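Local atomic coordinates of Non-ribosomal peptide synthetase (Methanobrevibacter ruminantium, PDB entry 6VTJ), a protein that probably carries a peptide on a phosphopantetheine-bearing carrier domain and releases it reductively through the fused NAD(P)-dependent reductase domain of an archaeal non-ribosomal peptide synthetase. Residues 10-24 against 68-82. Numbering follows the deposited sequence.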
ATOM      1  N   VAL A  10      29.948 -19.703 -10.366  1.00 56.69           N
ATOM      2  CA  VAL A  10      31.067 -18.949 -10.912  1.00 47.72           C
ATOM      3  C   VAL A  10      31.894 -18.453  -9.739  1.00 48.51           C
ATOM      4  O   VAL A  10      31.352 -17.856  -8.799  1.00 45.67           O
ATOM      5  CB  VAL A  10      30.584 -17.773 -11.780  1.00 49.04           C
ATOM      6  CG1 VAL A  10      31.733 -17.181 -12.546  1.00 40.69           C
ATOM      7  CG2 VAL A  10      29.496 -18.228 -12.731  1.00 53.20           C
ATOM      8  N   ALA A  11      33.192 -18.700  -9.781  1.00 41.75           N
ATOM      9  CA  ALA A  11      34.048 -18.172  -8.736  1.00 42.40           C
ATOM     10  C   ALA A  11      34.121 -16.650  -8.844  1.00 39.97           C
ATOM     11  O   ALA A  11      34.146 -16.101  -9.953  1.00 43.61           O
ATOM     12  CB  ALA A  11      35.445 -18.780  -8.838  1.00 43.70           C
ATOM     13  N   PRO A  12      34.130 -15.939  -7.722  1.00 40.44           N
ATOM     14  CA  PRO A  12      34.365 -14.494  -7.776  1.00 41.99           C
ATOM     15  C   PRO A  12      35.762 -14.187  -8.302  1.00 42.66           C
ATOM     16  O   PRO A  12      36.713 -14.938  -8.072  1.00 38.02           O
ATOM     17  CB  PRO A  12      34.201 -14.049  -6.316  1.00 42.36           C
ATOM     18  CG  PRO A  12      34.271 -15.320  -5.497  1.00 41.84           C
ATOM     19  CD  PRO A  12      33.791 -16.413  -6.368  1.00 41.23           C
ATOM     20  N   LYS A  13      35.879 -13.069  -9.021  1.00 41.50           N
ATOM     21  CA  LYS A  13      37.170 -12.602  -9.518  1.00 41.93           C
ATOM     22  C   LYS A  13      37.771 -11.531  -8.613  1.00 42.49           C
ATOM     23  O   LYS A  13      38.820 -11.759  -8.007  1.00 46.96           O
ATOM     24  CB  LYS A  13      37.042 -12.094 -10.959  1.00 38.89           C
ATOM     25  N   THR A  14      37.120 -10.377  -8.482  1.00 41.98           N
ATOM     26  CA  THR A  14      37.720  -9.272  -7.747  1.00 38.26           C
ATOM     27  C   THR A  14      37.504  -9.446  -6.244  1.00 37.34           C
ATOM     28  O   THR A  14      36.694 -10.262  -5.800  1.00 41.57           O
ATOM     29  CB  THR A  14      37.136  -7.944  -8.206  1.00 40.09           C
ATOM     30  OG1 THR A  14      35.876  -7.755  -7.562  1.00 41.80           O
ATOM     31  CG2 THR A  14      36.914  -7.951  -9.696  1.00 34.81           C
ATOM     32  N   ARG A  15      38.253  -8.674  -5.446  1.00 35.50           N
ATOM     33  CA  ARG A  15      38.159  -8.833  -3.994  1.00 39.46           C
ATOM     34  C   ARG A  15      36.826  -8.310  -3.463  1.00 38.21           C
ATOM     35  O   ARG A  15      36.289  -8.845  -2.478  1.00 40.63           O
ATOM     36  CB  ARG A  15      39.338  -8.140  -3.294  1.00 36.41           C
ATOM     37  CG  ARG A  15      39.419  -8.446  -1.785  1.00 34.35           C
ATOM     38  CD  ARG A  15      40.802  -8.201  -1.150  1.00 36.24           C
ATOM     39  NE  ARG A  15      41.298  -6.833  -1.340  1.00 42.09           N
ATOM     40  CZ  ARG A  15      41.293  -5.882  -0.404  1.00 39.96           C
ATOM     41  NH1 ARG A  15      40.816  -6.137   0.810  1.00 39.88           N
ATOM     42  NH2 ARG A  15      41.776  -4.674  -0.676  1.00 37.59           N
ATOM     43  N   LEU A  16      36.272  -7.280  -4.104  1.00 39.03           N
ATOM     44  CA  LEU A  16      34.937  -6.817  -3.738  1.00 41.56           C
ATOM     45  C   LEU A  16      33.907  -7.917  -3.955  1.00 39.63           C
ATOM     46  O   LEU A  16      33.037  -8.151  -3.100  1.00 41.99           O
ATOM     47  CB  LEU A  16      34.586  -5.560  -4.541  1.00 37.32           C
ATOM     48  CG  LEU A  16      33.179  -4.970  -4.426  1.00 37.86           C
ATOM     49  CD1 LEU A  16      32.826  -4.627  -2.981  1.00 39.65           C
ATOM     50  CD2 LEU A  16      33.049  -3.752  -5.321  1.00 41.95           C
ATOM     51  N   GLU A  17      33.997  -8.617  -5.094  1.00 39.18           N
ATOM     52  CA  GLU A  17      33.085  -9.732  -5.334  1.00 38.94           C
ATOM     53  C   GLU A  17      33.267 -10.825  -4.291  1.00 39.98           C
ATOM     54  O   GLU A  17      32.287 -11.415  -3.828  1.00 38.24           O
ATOM     55  CB  GLU A  17      33.292 -10.297  -6.732  1.00 37.52           C
ATOM     56  CG  GLU A  17      32.699  -9.457  -7.827  1.00 41.15           C
ATOM     57  CD  GLU A  17      33.110  -9.950  -9.192  1.00 46.93           C
ATOM     58  OE1 GLU A  17      34.058 -10.762  -9.247  1.00 45.18           O
ATOM     59  OE2 GLU A  17      32.490  -9.536 -10.200  1.00 45.07           O
ATOM     60  N   HIS A  18      34.519 -11.116  -3.921  1.00 41.87           N
ATOM     61  CA  HIS A  18      34.772 -12.097  -2.875  1.00 36.95           C
ATOM     62  C   HIS A  18      34.095 -11.700  -1.576  1.00 37.13           C
ATOM     63  O   HIS A  18      33.498 -12.546  -0.905  1.00 39.53           O
ATOM     64  CB  HIS A  18      36.276 -12.253  -2.653  1.00 40.75           C
ATOM     65  CG  HIS A  18      36.922 -13.227  -3.584  1.00 43.03           C
ATOM     66  ND1 HIS A  18      37.627 -12.834  -4.702  1.00 44.41           N
ATOM     67  CD2 HIS A  18      36.947 -14.580  -3.580  1.00 46.85           C
ATOM     68  CE1 HIS A  18      38.069 -13.903  -5.340  1.00 42.10           C
ATOM     69  NE2 HIS A  18      37.674 -14.976  -4.677  1.00 42.96           N
ATOM     70  N   GLU A  19      34.184 -10.415  -1.201  1.00 35.57           N
ATOM     71  CA  GLU A  19      33.562  -9.954   0.041  1.00 38.29           C
ATOM     72  C   GLU A  19      32.045 -10.110  -0.004  1.00 37.40           C
ATOM     73  O   GLU A  19      31.422 -10.537   0.979  1.00 35.11           O
ATOM     74  CB  GLU A  19      33.921  -8.490   0.315  1.00 35.76           C
ATOM     75  CG  GLU A  19      35.393  -8.235   0.615  1.00 40.39           C
ATOM     76  CD  GLU A  19      35.736  -6.753   0.731  1.00 48.60           C
ATOM     77  OE1 GLU A  19      34.811  -5.910   0.636  1.00 50.15           O
ATOM     78  OE2 GLU A  19      36.931  -6.428   0.924  1.00 50.27           O
ATOM     79  N   ILE A  20      31.429  -9.767  -1.134  1.00 34.41           N
ATOM     80  CA  ILE A  20      29.967  -9.824  -1.174  1.00 35.90           C
ATOM     81  C   ILE A  20      29.489 -11.275  -1.218  1.00 39.25           C
ATOM     82  O   ILE A  20      28.483 -11.631  -0.588  1.00 36.51           O
ATOM     83  CB  ILE A  20      29.421  -8.980  -2.340  1.00 36.92           C
ATOM     84  CG1 ILE A  20      29.737  -7.499  -2.094  1.00 33.25           C
ATOM     85  CG2 ILE A  20      27.923  -9.163  -2.480  1.00 36.19           C
ATOM     86  CD1 ILE A  20      29.688  -6.642  -3.360  1.00 39.09           C
ATOM     87  N   CYS A  21      30.218 -12.144  -1.923  1.00 35.25           N
ATOM     88  CA  CYS A  21      29.910 -13.568  -1.864  1.00 39.02           C
ATOM     89  C   CYS A  21      30.019 -14.097  -0.446  1.00 38.48           C
ATOM     90  O   CYS A  21      29.168 -14.881  -0.004  1.00 40.24           O
ATOM     91  CB  CYS A  21      30.849 -14.357  -2.771  1.00 39.24           C
ATOM     92  SG  CYS A  21      30.483 -14.200  -4.495  1.00 40.56           S
ATOM     93  N   ALA A  22      31.071 -13.697   0.282  1.00 34.52           N
ATOM     94  CA  ALA A  22      31.238 -14.216   1.635  1.00 37.52           C
ATOM     95  C   ALA A  22      30.122 -13.729   2.542  1.00 38.57           C
ATOM     96  O   ALA A  22      29.667 -14.464   3.428  1.00 38.24           O
ATOM     97  CB  ALA A  22      32.597 -13.813   2.205  1.00 39.50           C
ATOM     98  N   ILE A  23      29.673 -12.487   2.340  1.00 39.10           N
ATOM     99  CA  ILE A  23      28.567 -11.967   3.140  1.00 37.26           C
ATOM    100  C   ILE A  23      27.282 -12.742   2.852  1.00 38.11           C
ATOM    101  O   ILE A  23      26.583 -13.168   3.780  1.00 36.77           O
ATOM    102  CB  ILE A  23      28.391 -10.459   2.897  1.00 39.84           C
ATOM    103  CG1 ILE A  23      29.612  -9.696   3.415  1.00 39.68           C
ATOM    104  CG2 ILE A  23      27.150  -9.986   3.587  1.00 40.25           C
ATOM    105  CD1 ILE A  23      29.625  -8.237   3.060  1.00 36.39           C
ATOM    106  N   PHE A  24      26.937 -12.911   1.568  1.00 37.20           N
ATOM    107  CA  PHE A  24      25.820 -13.784   1.209  1.00 37.51           C
ATOM    108  C   PHE A  24      25.904 -15.099   1.970  1.00 37.85           C
ATOM    109  O   PHE A  24      24.959 -15.499   2.654  1.00 42.00           O
ATOM    110  CB  PHE A  24      25.810 -14.080  -0.292  1.00 37.77           C
ATOM    111  CG  PHE A  24      25.108 -13.054  -1.144  1.00 33.45           C
ATOM    112  CD1 PHE A  24      25.198 -11.701  -0.868  1.00 31.92           C
ATOM    113  CD2 PHE A  24      24.396 -13.457  -2.269  1.00 35.54           C
ATOM    114  CE1 PHE A  24      24.575 -10.758  -1.683  1.00 34.93           C
ATOM    115  CE2 PHE A  24      23.769 -12.531  -3.088  1.00 35.56           C
ATOM    116  CZ  PHE A  24      23.863 -11.174  -2.797  1.00 39.56           C
ATOM    117  N   ILE A  68      19.373  -4.410  -3.452  1.00 41.72           N
ATOM    118  CA  ILE A  68      19.487  -5.863  -3.524  1.00 40.65           C
ATOM    119  C   ILE A  68      18.341  -6.468  -4.329  1.00 45.46           C
ATOM    120  O   ILE A  68      18.508  -7.544  -4.929  1.00 43.67           O
ATOM    121  CB  ILE A  68      19.625  -6.459  -2.108  1.00 43.06           C
ATOM    122  CG1 ILE A  68      19.461  -7.982  -2.103  1.00 43.65           C
ATOM    123  CG2 ILE A  68      18.690  -5.804  -1.138  1.00 44.31           C
ATOM    124  CD1 ILE A  68      20.576  -8.729  -2.842  1.00 46.19           C
ATOM    125  N   PHE A  69      17.197  -5.773  -4.418  1.00 43.39           N
ATOM    126  CA  PHE A  69      16.126  -6.216  -5.307  1.00 40.13           C
ATOM    127  C   PHE A  69      16.456  -5.941  -6.773  1.00 44.18           C
ATOM    128  O   PHE A  69      16.059  -6.720  -7.648  1.00 44.64           O
ATOM    129  CB  PHE A  69      14.809  -5.544  -4.916  1.00 41.05           C
ATOM    130  CG  PHE A  69      14.243  -6.058  -3.635  1.00 38.86           C
ATOM    131  CD1 PHE A  69      13.403  -7.162  -3.629  1.00 39.37           C
ATOM    132  CD2 PHE A  69      14.583  -5.467  -2.429  1.00 36.42           C
ATOM    133  CE1 PHE A  69      12.889  -7.656  -2.444  1.00 34.80           C
ATOM    134  CE2 PHE A  69      14.084  -5.958  -1.239  1.00 36.55           C
ATOM    135  CZ  PHE A  69      13.232  -7.054  -1.251  1.00 41.80           C
ATOM    136  N   ARG A  70      17.174  -4.851  -7.065  1.00 44.34           N
ATOM    137  CA  ARG A  70      17.511  -4.560  -8.459  1.00 46.65           C
ATOM    138  C   ARG A  70      18.751  -5.316  -8.929  1.00 47.97           C
ATOM    139  O   ARG A  70      18.876  -5.605 -10.125  1.00 49.12           O
ATOM    140  CB  ARG A  70      17.711  -3.052  -8.662  1.00 41.97           C
ATOM    141  N   ASN A  71      19.672  -5.640  -8.023  1.00 46.12           N
ATOM    142  CA  ASN A  71      20.918  -6.335  -8.360  1.00 44.83           C
ATOM    143  C   ASN A  71      21.032  -7.544  -7.440  1.00 39.89           C
ATOM    144  O   ASN A  71      21.528  -7.429  -6.319  1.00 41.87           O
ATOM    145  CB  ASN A  71      22.134  -5.417  -8.208  1.00 44.31           C
ATOM    146  CG  ASN A  71      21.862  -3.996  -8.677  1.00 46.97           C
ATOM    147  OD1 ASN A  71      21.674  -3.080  -7.871  1.00 44.89           O
ATOM    148  ND2 ASN A  71      21.829  -3.811  -9.988  1.00 46.70           N
ATOM    149  N   LYS A  72      20.598  -8.707  -7.915  1.00 40.62           N
ATOM    150  CA  LYS A  72      20.345  -9.832  -7.023  1.00 39.09           C
ATOM    151  C   LYS A  72      21.564 -10.712  -6.770  1.00 40.22           C
ATOM    152  O   LYS A  72      21.519 -11.542  -5.858  1.00 36.48           O
ATOM    153  CB  LYS A  72      19.199 -10.690  -7.579  1.00 44.62           C
ATOM    154  CG  LYS A  72      17.907  -9.896  -7.820  1.00 46.28           C
ATOM    155  CD  LYS A  72      16.931 -10.653  -8.712  1.00 45.97           C
ATOM    156  CE  LYS A  72      15.717  -9.779  -9.029  1.00 52.12           C
ATOM    157  NZ  LYS A  72      14.656 -10.534  -9.763  1.00 52.95           N
ATOM    158  N   THR A  73      22.641 -10.562  -7.543  1.00 43.51           N
ATOM    159  CA  THR A  73      23.836 -11.392  -7.411  1.00 43.13           C
ATOM    160  C   THR A  73      25.029 -10.575  -6.921  1.00 41.42           C
ATOM    161  O   THR A  73      25.067  -9.350  -7.096  1.00 40.10           O
ATOM    162  CB  THR A  73      24.190 -12.043  -8.755  1.00 43.23           C
ATOM    163  OG1 THR A  73      24.512 -11.021  -9.709  1.00 45.27           O
ATOM    164  CG2 THR A  73      23.031 -12.905  -9.273  1.00 41.54           C
ATOM    165  N   PRO A  74      26.030 -11.221  -6.302  1.00 40.39           N
ATOM    166  CA  PRO A  74      27.233 -10.472  -5.898  1.00 39.99           C
ATOM    167  C   PRO A  74      27.943  -9.807  -7.068  1.00 42.06           C
ATOM    168  O   PRO A  74      28.520  -8.726  -6.900  1.00 40.43           O
ATOM    169  CB  PRO A  74      28.111 -11.546  -5.239  1.00 39.77           C
ATOM    170  CG  PRO A  74      27.188 -12.666  -4.897  1.00 39.16           C
ATOM    171  CD  PRO A  74      26.141 -12.651  -5.964  1.00 42.59           C
ATOM    172  N   ARG A  75      27.915 -10.428  -8.250  1.00 40.75           N
ATOM    173  CA  ARG A  75      28.492  -9.823  -9.447  1.00 43.08           C
ATOM    174  C   ARG A  75      27.834  -8.477  -9.742  1.00 41.57           C
ATOM    175  O   ARG A  75      28.512  -7.444  -9.845  1.00 38.96           O
ATOM    176  CB  ARG A  75      28.349 -10.826 -10.605  1.00 46.06           C
ATOM    177  CG  ARG A  75      28.675 -10.402 -12.041  1.00 50.01           C
ATOM    178  CD  ARG A  75      30.154 -10.108 -12.362  1.00 51.54           C
ATOM    179  NE  ARG A  75      31.151 -11.083 -11.900  1.00 50.98           N
ATOM    180  CZ  ARG A  75      31.523 -12.185 -12.551  1.00 52.63           C
ATOM    181  NH1 ARG A  75      30.961 -12.512 -13.708  1.00 52.63           N
ATOM    182  NH2 ARG A  75      32.464 -12.972 -12.029  1.00 51.23           N
ATOM    183  N   ALA A  76      26.502  -8.466  -9.834  1.00 44.99           N
ATOM    184  CA  ALA A  76      25.773  -7.221 -10.073  1.00 42.80           C
ATOM    185  C   ALA A  76      25.961  -6.229  -8.927  1.00 40.45           C
ATOM    186  O   ALA A  76      26.164  -5.026  -9.157  1.00 41.34           O
ATOM    187  CB  ALA A  76      24.292  -7.527 -10.282  1.00 41.49           C
ATOM    188  N   LEU A  77      25.915  -6.715  -7.684  1.00 38.67           N
ATOM    189  CA  LEU A  77      26.092  -5.828  -6.537  1.00 38.80           C
ATOM    190  C   LEU A  77      27.463  -5.168  -6.548  1.00 42.95           C
ATOM    191  O   LEU A  77      27.612  -4.015  -6.131  1.00 45.63           O
ATOM    192  CB  LEU A  77      25.892  -6.605  -5.241  1.00 41.30           C
ATOM    193  CG  LEU A  77      24.530  -6.467  -4.569  1.00 42.27           C
ATOM    194  CD1 LEU A  77      24.437  -7.447  -3.404  1.00 40.69           C
ATOM    195  CD2 LEU A  77      24.301  -5.030  -4.096  1.00 39.26           C
ATOM    196  N   ALA A  78      28.482  -5.884  -7.028  1.00 44.13           N
ATOM    197  CA  ALA A  78      29.823  -5.320  -7.086  1.00 44.18           C
ATOM    198  C   ALA A  78      29.939  -4.306  -8.216  1.00 44.86           C
ATOM    199  O   ALA A  78      30.555  -3.247  -8.046  1.00 48.25           O
ATOM    200  CB  ALA A  78      30.852  -6.438  -7.254  1.00 44.32           C
ATOM    201  N   LYS A  79      29.357  -4.611  -9.378  1.00 43.21           N
ATOM    202  CA  LYS A  79      29.292  -3.596 -10.428  1.00 46.73           C
ATOM    203  C   LYS A  79      28.665  -2.312  -9.896  1.00 47.23           C
ATOM    204  O   LYS A  79      29.161  -1.210 -10.163  1.00 46.46           O
ATOM    205  CB  LYS A  79      28.512  -4.122 -11.634  1.00 46.59           C
ATOM    206  CG  LYS A  79      29.074  -5.410 -12.237  1.00 47.51           C
ATOM    207  CD  LYS A  79      28.991  -5.412 -13.753  1.00 52.72           C
ATOM    208  CE  LYS A  79      27.852  -4.519 -14.241  1.00 62.48           C
ATOM    209  NZ  LYS A  79      27.320  -4.915 -15.581  1.00 68.53           N
ATOM    210  N   LEU A  80      27.595  -2.442  -9.099  1.00 48.33           N
ATOM    211  CA  LEU A  80      26.949  -1.270  -8.506  1.00 44.93           C
ATOM    212  C   LEU A  80      27.872  -0.550  -7.531  1.00 46.71           C
ATOM    213  O   LEU A  80      28.054   0.669  -7.616  1.00 48.04           O
ATOM    214  CB  LEU A  80      25.651  -1.673  -7.795  1.00 46.80           C
ATOM    215  CG  LEU A  80      25.088  -0.641  -6.801  1.00 46.24           C
ATOM    216  CD1 LEU A  80      24.580   0.619  -7.504  1.00 44.47           C
ATOM    217  CD2 LEU A  80      24.008  -1.231  -5.907  1.00 49.91           C
ATOM    218  N   LEU A  81      28.443  -1.285  -6.572  1.00 48.36           N
ATOM    219  CA  LEU A  81      29.230  -0.646  -5.525  1.00 45.26           C
ATOM    220  C   LEU A  81      30.548  -0.091  -6.035  1.00 48.66           C
ATOM    221  O   LEU A  81      31.187   0.687  -5.322  1.00 52.38           O
ATOM    222  CB  LEU A  81      29.489  -1.624  -4.384  1.00 42.15           C
ATOM    223  CG  LEU A  81      28.326  -1.823  -3.416  1.00 43.72           C
ATOM    224  CD1 LEU A  81      28.659  -2.883  -2.379  1.00 45.82           C
ATOM    225  CD2 LEU A  81      28.007  -0.503  -2.737  1.00 42.91           C
ATOM    226  N   SER A  82      30.976  -0.459  -7.241  1.00 52.34           N
ATOM    227  CA  SER A  82      32.219   0.080  -7.772  1.00 54.51           C
ATOM    228  C   SER A  82      32.021   1.107  -8.882  1.00 60.22           C
ATOM    229  O   SER A  82      32.939   1.895  -9.133  1.00 64.24           O
ATOM    230  CB  SER A  82      33.128  -1.058  -8.272  1.00 50.97           C
ATOM    231  OG  SER A  82      32.556  -1.787  -9.351  1.00 48.95           O
TER
HETATM  232  O   HOH W   1      31.507  -7.077 -11.083  1.00 47.73           O
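In the helical bundle of the peptide carrier domain, residues 15-24 of the first helix pack against helix 74-82, the segment axes 129° apart, with I20 as a knob among P74, L77, A78 and L81. Its CG2 rests on P74 CB at 3.7 Å, while CD1 touches L81 CD1. One turn on from I20, the F24 ring takes P74 over one face, a CH-pi contact with P74 CG 4.0 Å from the centroid; L77 CD1 meets the ring edge at CE1 (3.7 Å), and F39 packs edge-to-face with the same ring. C21 SG touches P74 CB.

Toward the start of helix 15-28, A78 CB sits 3.6 Å from E17 CG and also meets L16 CG. E17 holds CG anti to the carbonyl carbon (chi1 -76°) and runs extended past A78. There R75 NE donates to OE2 at 2.7 Å, a bent hydrogen bond (138° at the hydrogen) within a salt bridge, the nitrogen coming from above the carboxylate plane; OE2 also accepts from a water that bonds R75 O. OE1 receives K13 N and T14 N, while T14 OG1 caps E17 N, closing a capping box. With an alanine here, R75 NE would probably be left without its carboxylate, and K13 N and T14 N without their shared acceptor. One buried carboxylate thus ties the start of the first helix to helix 74-82, its charge probably stabilised by the arginine and the backbone N-H groups.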